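Local coordinates for protein endopolygalacturonase (Chondrostereum purpureum, PDB 1KCC) that probably hydrolyses the alpha-1,4-linked galacturonan chains of pectin at internal sites, as a family 28 glycoside hydrolase, at residues I122-T127 with F155-N160; S221-R226 with A252-L257; T137-A142 with I168-D173. All coordinates share one frame; numbering follows the deposited sequence.

Interaction 1: I122-T127 with F155-N160; sequences ISVGPT and FDVSAN. With NA (sodium ion), chain F; NAG (2-acetamido-2-deoxy-beta-D-glucopyranose), chain D.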
loop_
_atom_site.group_PDB
_atom_site.type_symbol
_atom_site.label_atom_id
_atom_site.label_comp_id
_atom_site.label_asym_id
_atom_site.label_seq_id
_atom_site.Cartn_x
_atom_site.Cartn_y
_atom_site.Cartn_z
ATOM N N ILE A 122 -2.598 -6.990 0.637
ATOM C CA ILE A 122 -1.270 -7.571 0.781
ATOM C C ILE A 122 -0.494 -6.819 1.875
ATOM O O ILE A 122 -0.228 -5.623 1.741
ATOM C CB ILE A 122 -0.467 -7.546 -0.533
ATOM C CG1 ILE A 122 -1.253 -8.262 -1.643
ATOM C CG2 ILE A 122 0.906 -8.161 -0.364
ATOM C CD1 ILE A 122 -0.604 -8.224 -3.013
ATOM N N SER A 123 -0.136 -7.536 2.934
ATOM C CA SER A 123 0.734 -7.028 3.994
ATOM C C SER A 123 2.154 -7.515 3.722
ATOM O O SER A 123 2.380 -8.684 3.514
ATOM C CB SER A 123 0.226 -7.526 5.314
ATOM O OG SER A 123 1.103 -7.168 6.374
ATOM N N VAL A 124 3.085 -6.551 3.739
ATOM C CA VAL A 124 4.455 -6.796 3.426
ATOM C C VAL A 124 5.313 -6.534 4.631
ATOM O O VAL A 124 5.323 -5.434 5.180
ATOM C CB VAL A 124 4.904 -5.857 2.284
ATOM C CG1 VAL A 124 6.348 -6.096 1.916
ATOM C CG2 VAL A 124 3.934 -5.966 1.083
ATOM N N GLY A 125 6.087 -7.534 5.029
ATOM C CA GLY A 125 7.105 -7.390 6.062
ATOM C C GLY A 125 6.822 -8.290 7.246
ATOM O O GLY A 125 5.712 -8.814 7.438
ATOM N N PRO A 126 7.821 -8.431 8.100
ATOM C CA PRO A 126 9.156 -7.830 7.961
ATOM C C PRO A 126 9.997 -8.585 6.921
ATOM O O PRO A 126 9.658 -9.685 6.482
ATOM C CB PRO A 126 9.771 -7.965 9.368
ATOM C CG PRO A 126 9.107 -9.199 9.920
ATOM C CD PRO A 126 7.695 -9.180 9.356
ATOM N N THR A 127 11.115 -7.966 6.593
ATOM C CA THR A 127 12.039 -8.510 5.598
ATOM C C THR A 127 13.373 -8.876 6.293
ATOM O O THR A 127 13.730 -8.364 7.317
ATOM C CB THR A 127 12.299 -7.537 4.453
ATOM O OG1 THR A 127 12.784 -6.324 5.064
ATOM C CG2 THR A 127 11.045 -7.252 3.671
ATOM N N PHE A 155 -1.341 -2.501 -0.812
ATOM C CA PHE A 155 -0.130 -2.931 -0.153
ATOM C C PHE A 155 0.044 -2.140 1.146
ATOM O O PHE A 155 0.063 -0.917 1.091
ATOM C CB PHE A 155 1.122 -2.668 -1.005
ATOM C CG PHE A 155 1.044 -3.293 -2.370
ATOM C CD1 PHE A 155 1.509 -4.616 -2.560
ATOM C CD2 PHE A 155 0.544 -2.617 -3.464
ATOM C CE1 PHE A 155 1.431 -5.178 -3.838
ATOM C CE2 PHE A 155 0.456 -3.188 -4.705
ATOM C CZ PHE A 155 0.895 -4.492 -4.916
ATOM N N ASP A 156 0.141 -2.854 2.269
ATOM C CA ASP A 156 0.482 -2.231 3.554
ATOM C C ASP A 156 1.885 -2.655 3.908
ATOM O O ASP A 156 2.162 -3.881 4.029
ATOM C CB ASP A 156 -0.506 -2.699 4.613
ATOM C CG ASP A 156 -1.900 -2.166 4.397
ATOM O OD1 ASP A 156 -1.989 -0.947 4.018
ATOM O OD2 ASP A 156 -2.883 -2.855 4.654
ATOM N N VAL A 157 2.799 -1.702 4.044
ATOM C CA VAL A 157 4.219 -2.023 4.187
ATOM C C VAL A 157 4.750 -1.576 5.539
ATOM O O VAL A 157 4.726 -0.382 5.852
ATOM C CB VAL A 157 5.056 -1.357 3.046
ATOM C CG1 VAL A 157 6.525 -1.733 3.212
ATOM C CG2 VAL A 157 4.531 -1.761 1.674
ATOM N N SER A 158 5.270 -2.557 6.291
ATOM C CA SER A 158 6.033 -2.285 7.510
ATOM C C SER A 158 7.271 -3.157 7.372
ATOM O O SER A 158 7.303 -4.343 7.767
ATOM C CB SER A 158 5.286 -2.621 8.782
ATOM O OG SER A 158 4.196 -1.675 8.950
ATOM N N ALA A 159 8.310 -2.589 6.742
ATOM C CA ALA A 159 9.440 -3.406 6.325
ATOM C C ALA A 159 10.542 -2.505 5.801
ATOM O O ALA A 159 10.281 -1.394 5.324
ATOM C CB ALA A 159 9.003 -4.307 5.185
ATOM N N ASN A 160 11.765 -3.027 5.806
ATOM C CA ASN A 160 12.876 -2.354 5.145
ATOM C C ASN A 160 13.140 -2.951 3.782
ATOM O O ASN A 160 12.879 -4.148 3.536
ATOM C CB ASN A 160 14.177 -2.518 5.969
ATOM C CG ASN A 160 13.982 -1.968 7.384
ATOM O OD1 ASN A 160 13.488 -0.850 7.571
ATOM N ND2 ASN A 160 14.336 -2.759 8.393
HETATM NA NA NA F . 1.647 -2.449 7.587
HETATM C C1 NAG D . 17.705 -3.954 5.055
HETATM C C2 NAG D . 19.110 -3.742 4.406
HETATM C C3 NAG D . 20.086 -3.699 5.614
HETATM C C4 NAG D . 19.675 -2.541 6.527
HETATM C C5 NAG D . 18.191 -2.425 6.912
HETATM C C6 NAG D . 17.857 -0.927 7.092
HETATM C C7 NAG D . 19.550 -5.041 2.271
HETATM C C8 NAG D . 19.928 -6.346 1.789
HETATM N N2 NAG D . 19.495 -4.917 3.634
HETATM O O3 NAG D . 21.395 -3.322 5.084
HETATM O O4 NAG D . 20.599 -2.511 7.666
HETATM O O5 NAG D . 17.378 -2.757 5.746
HETATM O O6 NAG D . 17.483 -0.422 5.785
HETATM O O7 NAG D . 19.292 -4.160 1.495
HETATM O O HOH W 1 11.819 -5.351 7.886
HETATM O O HOH W 2 14.558 -5.759 8.403
#

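Interaction 2: S221-R226 with A252-L257; sequences SMYGVR and AKYGVL. With GTR (beta-D-galactopyranuronic acid), chain B.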
loop_
_atom_site.group_PDB
_atom_site.type_symbol
_atom_site.label_atom_id
_atom_site.label_comp_id
_atom_site.label_asym_id
_atom_site.label_seq_id
_atom_site.Cartn_x
_atom_site.Cartn_y
_atom_site.Cartn_z
ATOM N N SER A 221 -9.379 8.875 -7.532
ATOM C CA SER A 221 -8.983 8.595 -6.170
ATOM C C SER A 221 -9.342 9.746 -5.273
ATOM O O SER A 221 -9.500 10.907 -5.708
ATOM C CB SER A 221 -7.487 8.276 -6.097
ATOM O OG SER A 221 -7.193 7.066 -6.772
ATOM N N MET A 222 -9.438 9.478 -3.960
ATOM C CA MET A 222 -9.822 10.532 -3.021
ATOM C C MET A 222 -8.685 11.508 -2.753
ATOM O O MET A 222 -8.936 12.700 -2.481
ATOM C CB MET A 222 -10.268 9.907 -1.675
ATOM C CG MET A 222 -11.580 9.168 -1.913
ATOM S SD MET A 222 -12.494 8.967 -0.393
ATOM C CE MET A 222 -11.419 9.792 0.708
ATOM N N TYR A 223 -7.451 11.020 -2.777
ATOM C CA TYR A 223 -6.239 11.825 -2.558
ATOM C C TYR A 223 -5.239 11.397 -3.616
ATOM O O TYR A 223 -5.284 10.254 -4.117
ATOM C CB TYR A 223 -5.622 11.595 -1.193
ATOM C CG TYR A 223 -6.556 11.744 0.001
ATOM C CD1 TYR A 223 -6.692 12.932 0.694
ATOM C CD2 TYR A 223 -7.275 10.607 0.419
ATOM C CE1 TYR A 223 -7.534 12.992 1.762
ATOM C CE2 TYR A 223 -8.114 10.711 1.525
ATOM C CZ TYR A 223 -8.250 11.941 2.177
ATOM O OH TYR A 223 -9.060 11.991 3.291
ATOM N N GLY A 224 -4.320 12.302 -3.962
ATOM C CA GLY A 224 -3.216 11.904 -4.867
ATOM C C GLY A 224 -2.096 11.241 -4.088
ATOM O O GLY A 224 -1.881 10.047 -4.162
ATOM N N VAL A 225 -1.367 12.090 -3.298
ATOM C CA VAL A 225 -0.369 11.565 -2.369
ATOM C C VAL A 225 -0.629 12.174 -0.989
ATOM O O VAL A 225 -1.055 13.332 -0.866
ATOM C CB VAL A 225 1.087 11.817 -2.836
ATOM C CG1 VAL A 225 1.342 11.167 -4.172
ATOM C CG2 VAL A 225 1.391 13.332 -2.895
ATOM N N ARG A 226 -0.361 11.361 0.030
ATOM C CA ARG A 226 -0.498 11.794 1.405
ATOM C C ARG A 226 0.677 11.335 2.256
ATOM O O ARG A 226 1.167 10.220 2.093
ATOM C CB ARG A 226 -1.740 11.217 2.076
ATOM C CG ARG A 226 -3.032 11.925 1.763
ATOM C CD ARG A 226 -4.079 11.383 2.836
ATOM N NE ARG A 226 -4.350 9.997 2.427
ATOM C CZ ARG A 226 -5.327 9.295 3.067
ATOM N NH1 ARG A 226 -6.017 9.822 4.070
ATOM N NH2 ARG A 226 -5.564 8.021 2.675
ATOM N N ALA A 252 -10.598 13.664 -5.736
ATOM C CA ALA A 252 -11.808 14.265 -5.139
ATOM C C ALA A 252 -11.568 15.197 -3.969
ATOM O O ALA A 252 -12.339 16.153 -3.815
ATOM C CB ALA A 252 -12.751 13.167 -4.632
ATOM N N LYS A 253 -10.542 14.945 -3.114
ATOM C CA LYS A 253 -10.397 15.676 -1.844
ATOM C C LYS A 253 -9.149 16.514 -1.847
ATOM O O LYS A 253 -9.274 17.744 -1.822
ATOM C CB LYS A 253 -10.405 14.778 -0.568
ATOM C CG LYS A 253 -11.697 14.026 -0.314
ATOM C CD LYS A 253 -11.668 13.359 1.085
ATOM C CE LYS A 253 -11.293 14.283 2.260
ATOM N NZ LYS A 253 -11.199 13.582 3.587
ATOM N N TYR A 254 -7.972 15.930 -1.869
ATOM C CA TYR A 254 -6.715 16.705 -1.899
ATOM C C TYR A 254 -5.738 16.095 -2.874
ATOM O O TYR A 254 -5.465 14.892 -2.856
ATOM C CB TYR A 254 -5.994 16.705 -0.565
ATOM C CG TYR A 254 -6.698 17.384 0.575
ATOM C CD1 TYR A 254 -6.370 18.715 0.895
ATOM C CD2 TYR A 254 -7.650 16.745 1.325
ATOM C CE1 TYR A 254 -6.987 19.381 1.940
ATOM C CE2 TYR A 254 -8.292 17.397 2.390
ATOM C CZ TYR A 254 -7.929 18.699 2.678
ATOM O OH TYR A 254 -8.578 19.358 3.736
ATOM N N GLY A 255 -5.162 16.945 -3.757
ATOM C CA GLY A 255 -4.072 16.471 -4.582
ATOM C C GLY A 255 -2.876 15.981 -3.758
ATOM O O GLY A 255 -2.390 14.872 -3.971
ATOM N N VAL A 256 -2.438 16.841 -2.854
ATOM C CA VAL A 256 -1.404 16.535 -1.864
ATOM C C VAL A 256 -1.942 16.916 -0.515
ATOM O O VAL A 256 -2.387 18.054 -0.318
ATOM C CB VAL A 256 -0.096 17.335 -2.126
ATOM C CG1 VAL A 256 0.943 17.060 -1.051
ATOM C CG2 VAL A 256 0.389 17.088 -3.532
ATOM N N LEU A 257 -1.894 15.984 0.460
ATOM C CA LEU A 257 -2.155 16.330 1.847
ATOM C C LEU A 257 -1.037 15.768 2.704
ATOM O O LEU A 257 -0.830 14.562 2.800
ATOM C CB LEU A 257 -3.521 15.789 2.304
ATOM C CG LEU A 257 -3.875 16.051 3.783
ATOM C CD1 LEU A 257 -4.024 17.539 4.093
ATOM C CD2 LEU A 257 -5.163 15.330 4.206
HETATM C C1 GTR B . -11.471 6.158 5.453
HETATM C C2 GTR B . -11.407 4.849 6.223
HETATM C C3 GTR B . -10.378 4.921 7.234
HETATM C C4 GTR B . -8.979 5.243 6.627
HETATM C C5 GTR B . -9.178 6.533 5.808
HETATM C C6 GTR B . -7.905 6.892 5.067
HETATM O O1 GTR B . -12.444 6.110 4.453
HETATM O O2 GTR B . -12.698 4.596 6.813
HETATM O O3 GTR B . -10.289 3.609 7.937
HETATM O O4 GTR B . -8.530 4.145 5.818
HETATM O O5 GTR B . -10.220 6.387 4.818
HETATM O O6A GTR B . -7.806 6.824 3.823
HETATM O O6B GTR B . -6.982 7.275 5.795
#

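Interaction 3: T137-A142 with I168-D173; sequences TVDDFA and IVKNQD. With GTR (beta-D-galactopyranuronic acid), chain B.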
loop_
_atom_site.group_PDB
_atom_site.type_symbol
_atom_site.label_atom_id
_atom_site.label_comp_id
_atom_site.label_asym_id
_atom_site.label_seq_id
_atom_site.Cartn_x
_atom_site.Cartn_y
_atom_site.Cartn_z
ATOM N N THR A 137 -1.370 -7.592 -9.484
ATOM C CA THR A 137 -2.624 -6.862 -9.584
ATOM C C THR A 137 -3.442 -7.105 -8.329
ATOM O O THR A 137 -3.703 -8.279 -8.012
ATOM C CB THR A 137 -3.418 -7.297 -10.814
ATOM O OG1 THR A 137 -2.682 -6.955 -11.984
ATOM C CG2 THR A 137 -4.787 -6.596 -10.915
ATOM N N VAL A 138 -3.911 -6.037 -7.674
ATOM C CA VAL A 138 -4.935 -6.152 -6.640
ATOM C C VAL A 138 -6.203 -5.639 -7.292
ATOM O O VAL A 138 -6.372 -4.440 -7.497
ATOM C CB VAL A 138 -4.601 -5.351 -5.353
ATOM C CG1 VAL A 138 -5.766 -5.420 -4.400
ATOM C CG2 VAL A 138 -3.309 -5.895 -4.747
ATOM N N ASP A 139 -7.070 -6.578 -7.698
ATOM C CA ASP A 139 -8.324 -6.225 -8.359
ATOM C C ASP A 139 -9.454 -6.357 -7.349
ATOM O O ASP A 139 -10.014 -7.438 -7.130
ATOM C CB ASP A 139 -8.581 -7.102 -9.577
ATOM C CG ASP A 139 -9.850 -6.666 -10.283
ATOM O OD1 ASP A 139 -10.649 -5.873 -9.733
ATOM O OD2 ASP A 139 -10.044 -7.106 -11.438
ATOM N N ASP A 140 -9.754 -5.224 -6.686
ATOM C CA ASP A 140 -10.917 -5.074 -5.824
ATOM C C ASP A 140 -11.931 -4.161 -6.460
ATOM O O ASP A 140 -12.766 -3.586 -5.765
ATOM C CB ASP A 140 -10.514 -4.578 -4.422
ATOM C CG ASP A 140 -9.820 -5.645 -3.614
ATOM O OD1 ASP A 140 -9.812 -6.828 -3.923
ATOM O OD2 ASP A 140 -9.239 -5.207 -2.548
ATOM N N PHE A 141 -11.940 -4.043 -7.788
ATOM C CA PHE A 141 -12.890 -3.143 -8.462
ATOM C C PHE A 141 -14.356 -3.446 -8.097
ATOM O O PHE A 141 -15.168 -2.519 -8.018
ATOM C CB PHE A 141 -12.658 -3.235 -9.966
ATOM C CG PHE A 141 -13.611 -2.350 -10.753
ATOM C CD1 PHE A 141 -13.441 -0.956 -10.738
ATOM C CD2 PHE A 141 -14.699 -2.842 -11.437
ATOM C CE1 PHE A 141 -14.288 -0.098 -11.405
ATOM C CE2 PHE A 141 -15.537 -1.993 -12.143
ATOM C CZ PHE A 141 -15.350 -0.602 -12.111
ATOM N N ALA A 142 -14.668 -4.750 -7.923
ATOM C CA ALA A 142 -16.055 -5.102 -7.572
ATOM C C ALA A 142 -16.482 -4.412 -6.283
ATOM O O ALA A 142 -17.706 -4.268 -6.061
ATOM C CB ALA A 142 -16.119 -6.642 -7.448
ATOM N N ILE A 168 -0.732 -3.017 -10.279
ATOM C CA ILE A 168 -1.997 -2.402 -10.607
ATOM C C ILE A 168 -2.904 -2.594 -9.388
ATOM O O ILE A 168 -3.032 -3.736 -8.958
ATOM C CB ILE A 168 -2.622 -3.034 -11.842
ATOM C CG1 ILE A 168 -1.766 -2.770 -13.075
ATOM C CG2 ILE A 168 -4.067 -2.557 -12.025
ATOM C CD1 ILE A 168 -2.285 -3.440 -14.331
ATOM N N VAL A 169 -3.480 -1.512 -8.877
ATOM C CA VAL A 169 -4.418 -1.627 -7.751
ATOM C C VAL A 169 -5.719 -0.881 -8.096
ATOM O O VAL A 169 -5.688 0.294 -8.440
ATOM C CB VAL A 169 -3.830 -0.991 -6.482
ATOM C CG1 VAL A 169 -4.838 -1.053 -5.338
ATOM C CG2 VAL A 169 -2.515 -1.683 -6.101
ATOM N N LYS A 170 -6.820 -1.608 -8.006
ATOM C CA LYS A 170 -8.181 -1.067 -8.185
ATOM C C LYS A 170 -8.911 -1.346 -6.887
ATOM O O LYS A 170 -9.187 -2.508 -6.568
ATOM C CB LYS A 170 -8.897 -1.795 -9.339
ATOM C CG LYS A 170 -8.139 -1.649 -10.665
ATOM C CD LYS A 170 -8.814 -2.458 -11.762
ATOM C CE LYS A 170 -8.120 -2.267 -13.110
ATOM N NZ LYS A 170 -8.644 -3.370 -14.074
ATOM N N ASN A 171 -9.176 -0.312 -6.095
ATOM C CA ASN A 171 -9.628 -0.578 -4.738
ATOM C C ASN A 171 -10.399 0.624 -4.189
ATOM O O ASN A 171 -10.877 1.490 -4.947
ATOM C CB ASN A 171 -8.481 -1.002 -3.821
ATOM C CG ASN A 171 -7.545 0.173 -3.545
ATOM O OD1 ASN A 171 -7.630 1.217 -4.235
ATOM N ND2 ASN A 171 -6.712 0.035 -2.535
ATOM N N GLN A 172 -10.550 0.642 -2.851
ATOM C CA GLN A 172 -11.364 1.647 -2.134
ATOM C C GLN A 172 -10.626 2.268 -0.987
ATOM O O GLN A 172 -11.243 2.955 -0.165
ATOM C CB GLN A 172 -12.696 1.076 -1.643
ATOM C CG GLN A 172 -13.622 0.540 -2.754
ATOM C CD GLN A 172 -13.187 -0.826 -3.254
ATOM O OE1 GLN A 172 -12.822 -1.739 -2.471
ATOM N NE2 GLN A 172 -13.281 -1.025 -4.565
ATOM N N ASP A 173 -9.295 2.047 -0.873
ATOM C CA ASP A 173 -8.533 2.706 0.186
ATOM C C ASP A 173 -7.126 2.930 -0.358
ATOM O O ASP A 173 -6.931 2.972 -1.597
ATOM C CB ASP A 173 -8.558 1.905 1.509
ATOM C CG ASP A 173 -8.334 2.799 2.748
ATOM O OD1 ASP A 173 -9.312 3.085 3.468
ATOM O OD2 ASP A 173 -7.191 3.216 2.995
HETATM C C1 GTR B . -11.471 6.158 5.453
HETATM C C2 GTR B . -11.407 4.849 6.223
HETATM C C3 GTR B . -10.378 4.921 7.234
HETATM C C4 GTR B . -8.979 5.243 6.627
HETATM C C5 GTR B . -9.178 6.533 5.808
HETATM C C6 GTR B . -7.905 6.892 5.067
HETATM O O1 GTR B . -12.444 6.110 4.453
HETATM O O2 GTR B . -12.698 4.596 6.813
HETATM O O3 GTR B . -10.289 3.609 7.937
HETATM O O4 GTR B . -8.530 4.145 5.818
HETATM O O5 GTR B . -10.220 6.387 4.818
HETATM O O6A GTR B . -7.806 6.824 3.823
HETATM O O6B GTR B . -6.982 7.275 5.795
HETATM O O HOH W 3 -8.147 -6.038 -13.175
#

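Interaction 1: I122-T127 with F155-N160
The T127 hydroxyl OG1 donates to the backbone oxygen N160 O at 2.7 Å, coming in at a slant some 20° from the carbonyl plane. With chi1 at 56°, OG1 sits between the backbone N and the carbonyl carbon, turned toward 155-160, and CG2 lies 3.9 Å from A159 CB. One water accepts from both T127 N and N160 N; a second accepts from N160 ND2 and donates to T127 O, so two waters bridge the segments beyond backbone pairing. Toward their N-terminal ends the strands run parallel, with D156 N giving to I122 O at 2.8 Å, V124 N to D156 O, and S158 N to V124 O. G125 puts its bare CA 3.7 Å from A159 CB. On one face I122, F155, V124 and V157 point the same way; I122 CD1 lies 3.8 Å from F155 CE1, meeting the ring obliquely, and V124 CB faces V157 CG2. The other face holds S123, tied to K102, and D156; at the strand end S158 OG reaches a sodium ion at 3.0 Å. Adjacent parallel strands, one coil apart, with aliphatic and aromatic side chains stacked inside, are the hallmark of the right-handed beta-helix of this family.

Interaction 2: S221-R226 with A252-L257
The edge of the Y223 ring meets Y254: Y254 CD2 lies near the plane of the Y223 ring, 3.8 Å from Y223 CE1, the two rings side by side in nearly parallel planes rather than stacked. One face of Y223 carries the R226 side chain, whose CD sits 3.7 Å above the ring centre. The guanidinium lies almost parallel to the ring, displaced toward its rim so that Y223 CE2 sits under its centre, while the bound galacturonate meets its edge in plane. A face of Y254 takes L257 CD1 toward the rim. The bend of R226 at chi3, -72°, folds the arginine over the tyrosine.

K253 runs alongside Y223 in the same direction. Its chain bends at chi3 (51°), bringing NZ to Y223 OH at 2.7 Å, where the ammonium is the donor. D265 ties both ends together, one carboxylate oxygen in a salt bridge with K253 NZ and the other hydrogen-bonded to Y223 OH.

The backbones turn corners in step, and their bonds follow. A252 N gives to S221 O and K253 N to M222 O; through the second bend G224 N gives to Y254 O and V225 N to G255 O, and L257 N then gives to V225 O. Inside the coil, V225 CG2 packs on V256 CG2 at 3.9 Å.

R226 NH2 donates to the sugar's O6A at 2.8 Å, nearly straight at 167°, and NH1 reaches O6B at 3.2 Å with a more bent geometry. NH2 is also in a salt bridge with D174. The arginine, held on one face by Y223 and at NH2 by D174, thus presents N-H groups to both carboxylate oxygens, consistent with recognition of an acidic uronate, to which K228 also bonds.

Interaction 3: T137-A142 with I168-D173
Q172 NE2 donates to D140 O at 2.9 Å with an almost linear N-H...O angle of 175°. The acceptor lies in the plane of the Q172 amide, but the donor stands well above the D140 carbonyl plane. A chi2 of 78° bends the glutamine back toward the 137-142 segment. D144 takes a further bond from NE2, and T152 OG1 is hydrogen-bonded to OE1, so both ends of the amide are engaged and its rotation is fixed.

Before the turn, the parallel pairing satisfies both polar backbone atoms of V138: its N gives to I168 O at 2.8 Å, and its O receives K170 N. K170 O then accepts D140 N at 2.8 Å, over a more bent 139°. V138 CB and V169 CG2 face each other inside the coil, while T137 and I168 run side by side on the opposite face.

D139 divides its oxygens. OD1 accepts from F141 N at 3.0 Å, an Asx turn that leads the chain into a 3-10 segment; OD2 takes a water's hydrogen, and that water accepts from K170 NZ. D139 OD2 and K170 NZ, 4.8 Å apart, are thus bridged by solvent rather than in direct contact. D140 OD2 is hydrogen-bonded to S117 OG.

N171 ND2 donates to T152 O and D174 O, with only a weak bond to D173 O. Just beyond, D173 OD1 accepts O4 of the bound galacturonate at 2.7 Å. The amides of the two residues just before D173 pin the corner, so D173, which meets the sugar directly, is probably positioned by this second shell.

From the N terminus, the chain lays down 122-127 and 137-142, then, a coil later, 155-160 and 168-173. Interaction 1 closes a loop of 27 residues and interaction 3 one of 25, and because their segments alternate, the two contacts cross. They join different faces of the same coils and touch within the core, where F155 CE2 meets V169 CG2 at 3.6 Å. Interaction 2 follows in series, closing its own 25-residue loop between 221-226 and 252-257. Interactions 1 and 2 reach the same parallel sheet, with centres about 23 Å apart; interaction 3 joins strands 130-139 and 162-170 on another face. Interactions 2 and 3 do not touch, yet both meet the bound galacturonate, through R226 and D173 respectively.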